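Local coordinates for protein Cbs-cp12 (Microcystis aeruginosa PCC 7806, PDB 5NMU) that probably takes part in redox regulation of photosynthesis, as a hexameric fusion of a CBS-domain pair with a CP12 domain, at residues Pro87-Val91 with Glu92-Arg96; Asp122-Lys126 with Ser127-Glu131; Trp167-Val170 with Glu171-Ala175. All coordinates share one frame; numbering follows the deposited sequence.

Contact 1: Pro87-Val91 with Glu92-Arg96; sequences PELGV and EYVAR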
# COMPACT_ATOMS: atom_id res chain seq x y z
N PRO A 87 1.85 -17.74 22.76
CA PRO A 87 3.04 -17.62 23.62
C PRO A 87 4.23 -18.46 23.19
O PRO A 87 5.35 -18.00 23.38
CB PRO A 87 2.54 -18.05 24.98
CG PRO A 87 1.37 -18.94 24.69
CD PRO A 87 0.69 -18.17 23.57
N GLU A 88 3.98 -19.64 22.58
CA GLU A 88 5.03 -20.55 22.11
C GLU A 88 5.67 -20.22 20.76
O GLU A 88 6.67 -20.85 20.34
CB GLU A 88 4.47 -22.00 22.04
CG GLU A 88 4.03 -22.47 23.42
CD GLU A 88 3.70 -23.96 23.48
OE1 GLU A 88 2.79 -24.42 22.74
OE2 GLU A 88 4.37 -24.68 24.23
N LEU A 89 5.14 -19.21 20.08
CA LEU A 89 5.61 -18.87 18.74
C LEU A 89 7.06 -18.42 18.82
O LEU A 89 7.41 -17.51 19.57
CB LEU A 89 4.74 -17.79 18.09
CG LEU A 89 4.99 -17.50 16.60
CD1 LEU A 89 4.68 -18.76 15.77
CD2 LEU A 89 4.11 -16.37 16.10
N GLY A 90 7.89 -19.10 18.05
CA GLY A 90 9.29 -18.77 17.98
C GLY A 90 9.47 -17.31 17.51
O GLY A 90 8.74 -16.77 16.68
N VAL A 91 10.48 -16.67 18.08
CA VAL A 91 10.73 -15.27 17.84
C VAL A 91 11.03 -14.92 16.36
O VAL A 91 10.78 -13.80 15.95
CB VAL A 91 11.84 -14.75 18.76
CG1 VAL A 91 11.42 -14.84 20.24
CG2 VAL A 91 13.16 -15.48 18.52
N GLU A 92 11.62 -15.81 15.58
CA GLU A 92 11.79 -15.54 14.13
C GLU A 92 10.39 -15.45 13.45
O GLU A 92 10.15 -14.66 12.51
CB GLU A 92 12.70 -16.62 13.47
CG GLU A 92 12.07 -18.02 13.28
CD GLU A 92 12.20 -18.95 14.47
OE1 GLU A 92 12.14 -18.48 15.63
OE2 GLU A 92 12.38 -20.18 14.23
N TYR A 93 9.45 -16.26 13.94
CA TYR A 93 8.10 -16.19 13.37
C TYR A 93 7.32 -14.97 13.79
O TYR A 93 6.52 -14.51 13.04
CB TYR A 93 7.29 -17.44 13.62
CG TYR A 93 7.82 -18.65 12.84
CD1 TYR A 93 7.87 -18.61 11.48
CD2 TYR A 93 8.22 -19.81 13.46
CE1 TYR A 93 8.34 -19.68 10.72
CE2 TYR A 93 8.68 -20.91 12.70
CZ TYR A 93 8.73 -20.81 11.32
OH TYR A 93 9.18 -21.77 10.47
N VAL A 94 7.52 -14.49 15.02
CA VAL A 94 6.81 -13.31 15.45
C VAL A 94 7.28 -12.13 14.54
O VAL A 94 6.47 -11.26 14.17
CB VAL A 94 7.10 -12.91 16.91
CG1 VAL A 94 6.41 -11.58 17.27
CG2 VAL A 94 6.68 -14.00 17.88
N ALA A 95 8.59 -12.12 14.25
CA ALA A 95 9.20 -11.08 13.37
C ALA A 95 8.54 -11.13 12.01
O ALA A 95 8.15 -10.12 11.48
CB ALA A 95 10.70 -11.30 13.22
N ARG A 96 8.37 -12.34 11.50
CA ARG A 96 7.82 -12.52 10.16
C ARG A 96 6.35 -12.16 10.10
O ARG A 96 5.96 -11.51 9.13
CB ARG A 96 8.02 -13.94 9.68
CG ARG A 96 7.55 -14.16 8.26
CD ARG A 96 7.99 -15.49 7.82
NE ARG A 96 7.71 -15.63 6.39
CZ ARG A 96 8.52 -15.26 5.39
NH1 ARG A 96 9.71 -14.69 5.62
NH2 ARG A 96 8.11 -15.49 4.14
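Leu89 reaches over the first turn of helix 91-101 and packs on Tyr93 and Val94. Its CB points toward the helix. CG is anti to the backbone N (chi1 -171°), which carries the branch point to within 3.8 Å of Tyr93 CB. From there the two methyls part. CD1 goes to Tyr93, 3.6 Å from its CB, and the two side chains cross at about a right angle. CD2 goes to Val94 and stops 3.9 Å from its CG2. Leu89 precedes the N-cap residue, Gly90, and Val94 lies four residues after that cap, so their pairing is a hydrophobic staple. Residues 87-96 lie within the second CBS domain. Backbone bonds start the helix. Gly90 O accepts Val94 N at 3.1 Å. It also receives a weak, bent bond from Tyr93 N. Val91 O accepts Ala95 N in the next step. Glu92 folds back toward the cap. Its CG stands between backbone N and carbonyl carbon (chi1 73°) and its chain bends again at chi2 (-87°). Glu92 OE1 thereby comes 3.5 Å from Gly90 C, but its polar partner is Lys134, in a salt bridge. Val94 also packs on Ala7 of helix 7-10 and on Ile118 of strand 113-119. Leu89 meets Pro49 of the second subunit.

Contact 2: Asp122-Lys126 with Ser127-Glu131; sequences DILFK and SDFVE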
# COMPACT_ATOMS: atom_id res chain seq x y z
N ASP A 122 10.58 -5.39 21.78
CA ASP A 122 10.85 -6.63 22.50
C ASP A 122 11.73 -7.53 21.67
O ASP A 122 12.67 -8.09 22.19
CB ASP A 122 9.59 -7.36 22.89
CG ASP A 122 8.73 -6.58 23.85
OD1 ASP A 122 9.23 -6.04 24.87
OD2 ASP A 122 7.52 -6.55 23.57
N ILE A 123 11.50 -7.58 20.37
CA ILE A 123 12.33 -8.37 19.53
C ILE A 123 13.75 -7.77 19.42
O ILE A 123 14.74 -8.49 19.59
CB ILE A 123 11.74 -8.55 18.12
CG1 ILE A 123 10.41 -9.29 18.21
CG2 ILE A 123 12.70 -9.35 17.24
CD1 ILE A 123 9.59 -9.34 16.95
N LEU A 124 13.84 -6.47 19.15
CA LEU A 124 15.13 -5.85 18.96
C LEU A 124 16.00 -6.02 20.20
O LEU A 124 17.17 -6.39 20.09
CB LEU A 124 14.98 -4.36 18.66
CG LEU A 124 16.27 -3.51 18.59
CD1 LEU A 124 17.20 -4.08 17.56
CD2 LEU A 124 15.95 -2.06 18.23
N PHE A 125 15.40 -5.78 21.36
CA PHE A 125 16.15 -5.80 22.59
C PHE A 125 16.37 -7.16 23.22
O PHE A 125 17.28 -7.31 23.98
CB PHE A 125 15.51 -4.87 23.61
CG PHE A 125 15.34 -3.46 23.17
CD1 PHE A 125 16.24 -2.84 22.30
CD2 PHE A 125 14.31 -2.71 23.68
CE1 PHE A 125 16.12 -1.49 21.96
CE2 PHE A 125 14.15 -1.38 23.33
CZ PHE A 125 15.06 -0.77 22.46
N LYS A 126 15.53 -8.15 22.95
CA LYS A 126 15.62 -9.40 23.70
C LYS A 126 15.64 -10.66 22.87
O LYS A 126 15.77 -11.74 23.40
CB LYS A 126 14.46 -9.46 24.72
CG LYS A 126 14.57 -8.46 25.87
CD LYS A 126 13.28 -8.33 26.73
CE LYS A 126 12.32 -7.32 26.12
NZ LYS A 126 10.92 -7.39 26.57
N SER A 127 15.49 -10.58 21.55
CA SER A 127 15.59 -11.77 20.74
C SER A 127 17.07 -12.12 20.57
O SER A 127 17.96 -11.26 20.65
CB SER A 127 14.93 -11.53 19.38
OG SER A 127 15.05 -12.61 18.53
N ASP A 128 17.30 -13.40 20.29
CA ASP A 128 18.62 -13.97 20.02
C ASP A 128 18.97 -13.99 18.51
O ASP A 128 19.83 -14.76 18.07
CB ASP A 128 18.67 -15.38 20.60
CG ASP A 128 17.61 -16.32 19.98
OD1 ASP A 128 16.80 -15.87 19.12
OD2 ASP A 128 17.57 -17.52 20.34
N PHE A 129 18.29 -13.16 17.73
CA PHE A 129 18.45 -13.11 16.27
C PHE A 129 19.87 -12.76 15.82
O PHE A 129 20.27 -13.15 14.73
CB PHE A 129 17.38 -12.19 15.58
CG PHE A 129 17.66 -10.71 15.71
CD1 PHE A 129 17.38 -10.03 16.89
CD2 PHE A 129 18.21 -10.00 14.65
CE1 PHE A 129 17.62 -8.65 17.00
CE2 PHE A 129 18.45 -8.61 14.76
CZ PHE A 129 18.18 -7.95 15.96
N VAL A 130 20.65 -12.07 16.66
CA VAL A 130 22.06 -11.78 16.28
C VAL A 130 22.91 -13.07 16.40
O VAL A 130 23.64 -13.45 15.50
CB VAL A 130 22.66 -10.65 17.12
CG1 VAL A 130 24.11 -10.38 16.73
CG2 VAL A 130 21.83 -9.35 16.96
N GLU A 131 22.82 -13.71 17.55
CA GLU A 131 23.64 -14.90 17.81
C GLU A 131 23.08 -16.12 17.07
O GLU A 131 23.83 -16.89 16.51
CB GLU A 131 23.85 -15.14 19.31
CG GLU A 131 22.58 -15.26 20.17
CD GLU A 131 22.05 -13.92 20.77
OE1 GLU A 131 22.06 -12.84 20.06
OE2 GLU A 131 21.56 -13.97 21.95
O HOH W 1 18.43 -8.60 21.05
O HOH W 2 18.76 -13.04 23.30
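Ile123 and Ser127 meet where helix 120-126 gives way to the following loop. Ser127 N donates to Ile123 O at 3.0 Å. Beside this bond, Ile123 CG2 touches Ser127 CB at 3.8 Å. Ser127 turns its OG anti to its own N (chi1 177°). OG then receives a weak bond from Phe129 N, with the atom pairing of an ST turn. Phe129 has CG in the crowded position between N and carbonyl carbon (chi1 77°). This swings the ring back toward the helix end. Leu124 O lies at the ring edge, in its plane, 3.9 Å from Phe129 CE1. Val130 CG2 sits over the centre of one face. Lys126 bends at chi3 (-86°), and its NZ reaches Asp122 OD1 at 2.8 Å from above the carboxylate plane. NZ also bonds to Ile10 O, and Asp122 OD1 to Thr12 OG1. Phe129 packs on Val28 of the third subunit. One water donates to Leu124 O and Ser127 O, at 2.7 Å each. Another links Lys126 O to Glu131 OE2. Leu124 O thus meets water and an aromatic edge, while the bonds to Ile10 and Thr12 tie the turn closed by the salt bridge to the N-terminal part.

Contact 3: Trp167-Val170 with Glu171-Ala175; sequences WDVV and EELQA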
# COMPACT_ATOMS: atom_id res chain seq x y z
N TRP A 167 22.86 -34.11 -3.41
CA TRP A 167 23.03 -34.36 -1.98
C TRP A 167 23.90 -33.33 -1.27
O TRP A 167 23.72 -33.10 -0.05
CB TRP A 167 23.52 -35.76 -1.70
CG TRP A 167 22.47 -36.74 -1.94
CD1 TRP A 167 22.35 -37.56 -3.00
CD2 TRP A 167 21.34 -36.96 -1.11
NE1 TRP A 167 21.23 -38.34 -2.86
CE2 TRP A 167 20.58 -37.98 -1.71
CE3 TRP A 167 20.91 -36.41 0.11
CZ2 TRP A 167 19.43 -38.47 -1.13
CZ3 TRP A 167 19.73 -36.90 0.69
CH2 TRP A 167 19.02 -37.91 0.07
N ASP A 168 24.84 -32.71 -1.97
CA ASP A 168 25.60 -31.61 -1.35
C ASP A 168 24.73 -30.38 -1.00
O ASP A 168 24.95 -29.73 0.01
CB ASP A 168 26.82 -31.20 -2.18
CG ASP A 168 28.04 -32.19 -2.02
OD1 ASP A 168 28.26 -32.92 -0.99
OD2 ASP A 168 28.80 -32.20 -3.00
N VAL A 169 23.71 -30.09 -1.80
CA VAL A 169 22.68 -29.07 -1.42
C VAL A 169 22.05 -29.48 -0.09
O VAL A 169 21.99 -28.68 0.83
CB VAL A 169 21.60 -28.88 -2.51
CG1 VAL A 169 20.55 -27.82 -2.09
CG2 VAL A 169 22.25 -28.49 -3.84
N VAL A 170 21.66 -30.76 0.06
CA VAL A 170 21.05 -31.21 1.34
C VAL A 170 22.01 -31.05 2.53
O VAL A 170 21.63 -30.54 3.62
CB VAL A 170 20.56 -32.68 1.28
CG1 VAL A 170 20.08 -33.16 2.64
CG2 VAL A 170 19.48 -32.81 0.21
N GLU A 171 23.23 -31.51 2.32
CA GLU A 171 24.25 -31.50 3.34
C GLU A 171 24.46 -30.06 3.88
O GLU A 171 24.43 -29.84 5.09
CB GLU A 171 25.56 -32.17 2.80
CG GLU A 171 26.87 -31.49 3.25
CD GLU A 171 28.15 -32.37 3.13
OE1 GLU A 171 28.70 -32.65 4.22
OE2 GLU A 171 28.59 -32.74 1.99
N GLU A 172 24.67 -29.11 2.98
CA GLU A 172 24.88 -27.70 3.35
C GLU A 172 23.71 -27.17 4.14
O GLU A 172 23.91 -26.59 5.22
CB GLU A 172 25.15 -26.84 2.10
CG GLU A 172 26.50 -27.16 1.40
CD GLU A 172 27.69 -26.86 2.31
OE1 GLU A 172 27.82 -25.68 2.71
OE2 GLU A 172 28.48 -27.80 2.65
N LEU A 173 22.49 -27.41 3.66
CA LEU A 173 21.29 -26.97 4.38
C LEU A 173 21.24 -27.65 5.76
O LEU A 173 20.91 -26.98 6.72
CB LEU A 173 19.99 -27.22 3.60
CG LEU A 173 19.82 -26.47 2.26
CD1 LEU A 173 18.71 -27.09 1.44
CD2 LEU A 173 19.54 -24.98 2.43
N GLN A 174 21.60 -28.94 5.85
CA GLN A 174 21.59 -29.66 7.14
C GLN A 174 22.64 -29.15 8.15
O GLN A 174 22.36 -29.10 9.35
CB GLN A 174 21.68 -31.20 6.96
CG GLN A 174 20.32 -31.94 7.01
CD GLN A 174 20.26 -33.28 6.26
OE1 GLN A 174 21.28 -33.83 5.78
NE2 GLN A 174 19.05 -33.82 6.15
N ALA A 175 23.82 -28.74 7.67
CA ALA A 175 24.90 -28.19 8.52
C ALA A 175 24.46 -26.92 9.19
O ALA A 175 24.66 -26.72 10.40
CB ALA A 175 26.15 -27.92 7.68
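The carboxylates of Asp168 and Glu171 lie side by side and point the same way, their planes 28° apart. Asp168 OD1 and Glu171 OE2 are 3.0 Å apart, and both are acceptors. Two charged groups at this distance would repel, so a proton may be shared there, or the ionisation of one shifted. Glu171 has a chi1 of 142°, away from a staggered value, and an extended chain beyond CG. Both residues also touch a crystal neighbour, which may influence the pose.

The second flat group is the amide of Gln174. Val170 CG1 lies over one face of it, toward the OE1/NE2 side: Gln174 OE1 is 3.4 Å from Val170 CG1, CD 3.6 Å and NE2 3.7 Å. Val170 has CG1 anti to its backbone N (chi1 174°), which turns this methyl toward the amide. With an alanine at Gln174 the amide would be gone, and Val170 CG1 would probably lose its cover on that side, with Arg146 losing a packing neighbour. The indole of Trp167 packs on Ala149 and Cys153 of helix 138-156.

Four backbone bonds link residues 167-170 to 171-174, each from N to the carbonyl four residues earlier, as in a regular alpha-helix. The straightest is Glu172 N to Asp168 O at 3.0 Å. Gln174 N to Val170 O is the shortest, at 2.7 Å. On another side of the helix, Val169 CG1 meets Leu173 CD1 at 4.0 Å, the two side chains running alongside each other.

These turns belong to helix 161-178 of the CP12 domain. It packs on helix 138-156 through Trp167, Leu173 and Gln174, the second of these touching Glu141. The Cys153-Cys163 disulfide joins the two helices, and no other chain of the hexamer touches residues 167-175.

How the contacts relate
Contacts 1 and 2 are mostly buried and lie in or next to helices 91-101 and 120-126. They touch: Val91 CG2 is 3.4 Å from Ser127 OG, and Val94 CG1 is 3.9 Å from Ile123 CD1. Helix 91-101 thus packs directly on helix 120-126 and its loop, and both contacts also touch the third subunit. Contact 1 starts a helix, with an apolar staple. Contact 2 lies where helix 120-126 passes into the following loop, with waters and a salt bridge. Contact 3 is mid-helix, in the CP12 domain, with its centre about 25 Å from that of contact 1. It is partly buried, with exposed acidic side chains, and touches no other subunit.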